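PDB 7JVH: glycoside Hydrolase Family 43_12 from Metagenome, which probably hydrolyses glycosidic bonds in plant cell-wall polysaccharides such as arabinoxylan, as a family 43 glycoside hydrolase from a gut microbe. Local coordinates for residues Tyr315-Lys327 with Thr332-Ser344. Residues are numbered along the deposited sequence; the frame is centred on the assembly and turned at random.
Sequences YYGVFLGIRPNSK and TGRETFMLPVDWS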
loop_
_atom_site.group_PDB
_atom_site.type_symbol
_atom_site.label_atom_id
_atom_site.label_comp_id
_atom_site.label_asym_id
_atom_site.label_seq_id
_atom_site.Cartn_x
_atom_site.Cartn_y
_atom_site.Cartn_z
ATOM N N TYR A 315 22.322 11.049 -0.786
ATOM C CA TYR A 315 21.416 9.924 -1.022
ATOM C C TYR A 315 20.340 9.753 0.063
ATOM O O TYR A 315 20.590 9.997 1.246
ATOM C CB TYR A 315 22.202 8.603 -1.145
ATOM C CG TYR A 315 23.017 8.484 -2.403
ATOM C CD1 TYR A 315 24.249 9.117 -2.516
ATOM C CD2 TYR A 315 22.557 7.742 -3.488
ATOM C CE1 TYR A 315 25.003 9.020 -3.662
ATOM C CE2 TYR A 315 23.311 7.629 -4.652
ATOM C CZ TYR A 315 24.537 8.276 -4.724
ATOM O OH TYR A 315 25.302 8.197 -5.856
ATOM N N TYR A 316 19.177 9.258 -0.352
ATOM C CA TYR A 316 18.036 8.997 0.557
ATOM C C TYR A 316 17.462 7.606 0.287
ATOM O O TYR A 316 17.319 7.238 -0.862
ATOM C CB TYR A 316 16.991 10.096 0.383
ATOM C CG TYR A 316 17.455 11.395 0.969
ATOM C CD1 TYR A 316 17.950 12.408 0.174
ATOM C CD2 TYR A 316 17.469 11.572 2.333
ATOM C CE1 TYR A 316 18.406 13.590 0.723
ATOM C CE2 TYR A 316 17.924 12.743 2.898
ATOM C CZ TYR A 316 18.386 13.754 2.089
ATOM O OH TYR A 316 18.828 14.901 2.662
ATOM N N GLY A 317 17.123 6.872 1.341
ATOM C CA GLY A 317 16.566 5.520 1.175
ATOM C C GLY A 317 15.151 5.380 1.703
ATOM O O GLY A 317 14.935 5.627 2.875
ATOM N N VAL A 318 14.221 4.956 0.856
ATOM C CA VAL A 318 12.820 4.749 1.306
ATOM C C VAL A 318 12.658 3.265 1.609
ATOM O O VAL A 318 13.256 2.484 0.916
ATOM C CB VAL A 318 11.812 5.205 0.244
ATOM C CG1 VAL A 318 11.862 6.700 0.009
ATOM C CG2 VAL A 318 11.977 4.442 -1.049
ATOM N N PHE A 319 11.895 2.912 2.637
ATOM C CA PHE A 319 11.691 1.483 2.966
ATOM C C PHE A 319 10.315 1.270 3.596
ATOM O O PHE A 319 9.565 2.215 3.708
ATOM C CB PHE A 319 12.793 0.968 3.886
ATOM C CG PHE A 319 12.962 1.707 5.184
ATOM C CD1 PHE A 319 13.472 2.986 5.213
ATOM C CD2 PHE A 319 12.647 1.110 6.384
ATOM C CE1 PHE A 319 13.653 3.650 6.411
ATOM C CE2 PHE A 319 12.829 1.777 7.580
ATOM C CZ PHE A 319 13.330 3.045 7.592
ATOM N N LEU A 320 10.019 0.030 3.979
ATOM C CA LEU A 320 8.743 -0.264 4.578
ATOM C C LEU A 320 8.929 -0.614 6.025
ATOM O O LEU A 320 10.000 -1.089 6.411
ATOM C CB LEU A 320 8.005 -1.378 3.816
ATOM C CG LEU A 320 8.456 -2.827 3.961
ATOM C CD1 LEU A 320 8.006 -3.432 5.284
ATOM C CD2 LEU A 320 7.935 -3.660 2.793
ATOM N N GLY A 321 7.877 -0.350 6.816
ATOM C CA GLY A 321 7.839 -0.684 8.217
ATOM C C GLY A 321 6.398 -0.666 8.657
ATOM O O GLY A 321 5.520 -0.245 7.907
ATOM N N ILE A 322 6.161 -1.160 9.875
ATOM C CA ILE A 322 4.894 -1.080 10.552
ATOM C C ILE A 322 5.020 -0.287 11.865
ATOM O O ILE A 322 6.049 -0.333 12.538
ATOM C CB ILE A 322 4.363 -2.483 10.882
ATOM C CG1 ILE A 322 5.256 -3.217 11.885
ATOM C CG2 ILE A 322 4.245 -3.303 9.623
ATOM C CD1 ILE A 322 4.602 -4.493 12.413
ATOM N N ARG A 323 3.965 0.456 12.228
ATOM C CA ARG A 323 3.853 1.036 13.562
ATOM C C ARG A 323 2.792 0.235 14.306
ATOM O O ARG A 323 1.616 0.569 14.218
ATOM C CB ARG A 323 3.504 2.532 13.489
ATOM C CG ARG A 323 4.441 3.408 12.699
ATOM C CD ARG A 323 3.970 4.853 12.608
ATOM N NE ARG A 323 2.952 5.091 11.595
ATOM C CZ ARG A 323 1.707 5.539 11.827
ATOM N NH1 ARG A 323 1.280 5.838 13.055
ATOM N NH2 ARG A 323 0.851 5.683 10.806
ATOM N N PRO A 324 3.159 -0.793 15.107
ATOM C CA PRO A 324 2.157 -1.600 15.821
ATOM C C PRO A 324 1.512 -0.878 17.008
ATOM O O PRO A 324 2.069 0.107 17.506
ATOM C CB PRO A 324 2.969 -2.798 16.348
ATOM C CG PRO A 324 4.375 -2.209 16.486
ATOM C CD PRO A 324 4.541 -1.209 15.371
ATOM N N ASN A 325 0.351 -1.377 17.455
ATOM C CA ASN A 325 -0.355 -0.842 18.619
ATOM C C ASN A 325 0.214 -1.479 19.880
ATOM O O ASN A 325 1.177 -2.230 19.810
ATOM C CB ASN A 325 -1.880 -1.030 18.504
ATOM C CG ASN A 325 -2.330 -2.448 18.778
ATOM O OD1 ASN A 325 -1.532 -3.376 18.775
ATOM N ND2 ASN A 325 -3.634 -2.618 19.025
ATOM N N SER A 326 -0.376 -1.163 21.035
ATOM C CA SER A 326 0.116 -1.638 22.338
ATOM C C SER A 326 0.149 -3.167 22.491
ATOM O O SER A 326 0.877 -3.678 23.331
ATOM C CB SER A 326 -0.712 -1.025 23.478
ATOM O OG SER A 326 -2.075 -1.379 23.382
ATOM N N LYS A 327 -0.671 -3.875 21.693
ATOM C CA LYS A 327 -0.737 -5.339 21.690
ATOM C C LYS A 327 0.074 -5.994 20.553
ATOM O O LYS A 327 0.010 -7.204 20.365
ATOM C CB LYS A 327 -2.190 -5.801 21.627
ATOM C CG LYS A 327 -2.981 -5.500 22.901
ATOM C CD LYS A 327 -4.459 -5.714 22.719
ATOM C CE LYS A 327 -4.809 -7.205 22.556
ATOM N NZ LYS A 327 -4.410 -8.021 23.751
ATOM N N THR A 332 -2.677 -0.722 10.187
ATOM C CA THR A 332 -2.234 0.348 9.303
ATOM C C THR A 332 -1.390 -0.127 8.128
ATOM O O THR A 332 -0.967 0.680 7.282
ATOM C CB THR A 332 -1.483 1.447 10.106
ATOM O OG1 THR A 332 -0.728 0.844 11.174
ATOM C CG2 THR A 332 -2.497 2.401 10.724
ATOM N N GLY A 333 -1.178 -1.440 8.037
ATOM C CA GLY A 333 -0.406 -2.024 6.961
ATOM C C GLY A 333 1.064 -1.641 7.083
ATOM O O GLY A 333 1.491 -1.101 8.109
ATOM N N ARG A 334 1.829 -1.920 6.031
ATOM C CA ARG A 334 3.226 -1.547 5.948
ATOM C C ARG A 334 3.338 -0.199 5.237
ATOM O O ARG A 334 2.744 0.006 4.166
ATOM C CB ARG A 334 4.029 -2.624 5.202
ATOM C CG ARG A 334 4.094 -3.970 5.910
ATOM C CD ARG A 334 4.611 -5.048 4.971
ATOM N NE ARG A 334 3.647 -5.280 3.887
ATOM C CZ ARG A 334 3.899 -5.890 2.738
ATOM N NH1 ARG A 334 5.110 -6.394 2.466
ATOM N NH2 ARG A 334 2.925 -6.013 1.858
ATOM N N GLU A 335 4.104 0.718 5.842
ATOM C CA GLU A 335 4.152 2.112 5.419
ATOM C C GLU A 335 5.516 2.451 4.828
ATOM O O GLU A 335 6.487 1.704 5.039
ATOM C CB GLU A 335 3.865 3.000 6.622
ATOM C CG GLU A 335 2.642 2.540 7.407
ATOM C CD GLU A 335 2.341 3.397 8.609
ATOM O OE1 GLU A 335 2.933 3.166 9.651
ATOM O OE2 GLU A 335 1.475 4.279 8.503
ATOM N N THR A 336 5.541 3.494 4.006
ATOM C CA THR A 336 6.782 3.952 3.349
ATOM C C THR A 336 7.530 4.909 4.265
ATOM O O THR A 336 7.085 6.026 4.420
ATOM C CB THR A 336 6.485 4.765 2.097
ATOM O OG1 THR A 336 5.915 3.858 1.168
ATOM C CG2 THR A 336 7.732 5.365 1.497
ATOM N N PHE A 337 8.644 4.456 4.818
ATOM C CA PHE A 337 9.479 5.287 5.704
ATOM C C PHE A 337 10.645 5.833 4.905
ATOM O O PHE A 337 10.958 5.308 3.863
ATOM C CB PHE A 337 10.145 4.419 6.758
ATOM C CG PHE A 337 9.211 3.958 7.837
ATOM C CD1 PHE A 337 8.185 3.084 7.552
ATOM C CD2 PHE A 337 9.359 4.409 9.130
ATOM C CE1 PHE A 337 7.332 2.662 8.548
ATOM C CE2 PHE A 337 8.509 3.978 10.125
ATOM C CZ PHE A 337 7.495 3.109 9.830
HETATM N N MSE A 338 11.308 6.866 5.411
HETATM C CA MSE A 338 12.499 7.390 4.710
HETATM C C MSE A 338 13.609 7.649 5.716
HETATM O O MSE A 338 13.304 7.752 6.894
HETATM C CB MSE A 338 12.195 8.630 3.879
HETATM C CG MSE A 338 13.114 8.757 2.703
HETATM SE SE MSE A 338 12.966 10.443 1.826
HETATM C CE MSE A 338 12.264 10.414 0.054
ATOM N N LEU A 339 14.849 7.697 5.235
ATOM C CA LEU A 339 16.055 7.939 6.060
ATOM C C LEU A 339 17.135 8.521 5.147
ATOM O O LEU A 339 17.111 8.232 3.961
ATOM C CB LEU A 339 16.535 6.604 6.621
ATOM C CG LEU A 339 15.967 6.170 7.963
ATOM C CD1 LEU A 339 16.696 4.950 8.475
ATOM C CD2 LEU A 339 16.056 7.287 8.971
ATOM N N PRO A 340 18.071 9.349 5.642
ATOM C CA PRO A 340 19.135 9.879 4.815
ATOM C C PRO A 340 20.171 8.764 4.630
ATOM O O PRO A 340 20.312 7.962 5.500
ATOM C CB PRO A 340 19.720 11.012 5.664
ATOM C CG PRO A 340 18.740 11.199 6.776
ATOM C CD PRO A 340 18.154 9.832 7.002
ATOM N N VAL A 341 20.869 8.751 3.502
ATOM C CA VAL A 341 21.867 7.669 3.283
ATOM C C VAL A 341 23.240 8.266 2.973
ATOM O O VAL A 341 23.344 9.003 2.023
ATOM C CB VAL A 341 21.401 6.723 2.161
ATOM C CG1 VAL A 341 22.522 5.818 1.682
ATOM C CG2 VAL A 341 20.206 5.899 2.588
ATOM N N ASP A 342 24.249 7.960 3.781
ATOM C CA ASP A 342 25.602 8.409 3.478
ATOM C C ASP A 342 26.261 7.373 2.562
ATOM O O ASP A 342 26.379 6.205 2.925
ATOM C CB ASP A 342 26.420 8.580 4.762
ATOM C CG ASP A 342 27.852 9.024 4.503
ATOM O OD1 ASP A 342 28.301 9.081 3.345
ATOM O OD2 ASP A 342 28.554 9.316 5.477
ATOM N N TRP A 343 26.675 7.822 1.371
ATOM C CA TRP A 343 27.391 6.985 0.427
ATOM C C TRP A 343 28.665 7.664 -0.065
ATOM O O TRP A 343 29.000 7.593 -1.231
ATOM C CB TRP A 343 26.485 6.590 -0.749
ATOM C CG TRP A 343 26.848 5.263 -1.350
ATOM C CD1 TRP A 343 28.008 4.557 -1.146
ATOM C CD2 TRP A 343 26.062 4.487 -2.266
ATOM N NE1 TRP A 343 27.983 3.385 -1.869
ATOM C CE2 TRP A 343 26.801 3.318 -2.568
ATOM C CE3 TRP A 343 24.817 4.666 -2.866
ATOM C CZ2 TRP A 343 26.325 2.338 -3.436
ATOM C CZ3 TRP A 343 24.341 3.683 -3.730
ATOM C CH2 TRP A 343 25.104 2.544 -4.024
ATOM N N SER A 344 29.378 8.296 0.867
ATOM C CA SER A 344 30.639 8.982 0.601
ATOM C C SER A 344 31.817 7.999 0.521
ATOM O O SER A 344 32.899 8.378 0.086
ATOM C CB SER A 344 30.914 10.034 1.679
ATOM O OG SER A 344 30.968 9.442 2.962
HETATM O O HOH W 1 1.916 0.511 10.505
#
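Arg323, just beyond the end of strand 316-322, crosses Glu335 at about a right angle, guanidinium and carboxylate planes 30° apart. The arginine chain bends at its third torsion (chi3 -81°), bringing NH2 to Glu335 OE2 at 2.8 Å, on the syn lone pair, while NE approaches OE1 at 2.7 Å in a bent, weak bond. Asp39 pairs with Arg323 NH1, Gln439 O accepts from NH2, and Gly59 N donates to Glu335 OE2. A water accepts from Arg323 N (2.7 Å), donates to Gly333 O, bonds Thr332 OG1 and weakly reaches Glu335 OE1. With an alanine at Arg323, the buried carboxylate of Glu335 would probably lose its charge partner, and Asp39 its salt bridge. Gly321 and Glu335 exchange backbone bonds, the straighter from Glu335 N to Gly321 O (2.7 Å, 172°), as do Phe319 and Phe337. Phe337 CB sits over one face of the Phe319 ring, 3.6 Å from its centroid, and Leu339 CG meets that ring's edge. At the far end, Val341 N donates to Tyr315 O and Trp343 turns its edge to the Tyr315 face. This antiparallel pairing forms the central strands of a four-stranded blade, as in the five-bladed beta-propeller of family 43 enzymes.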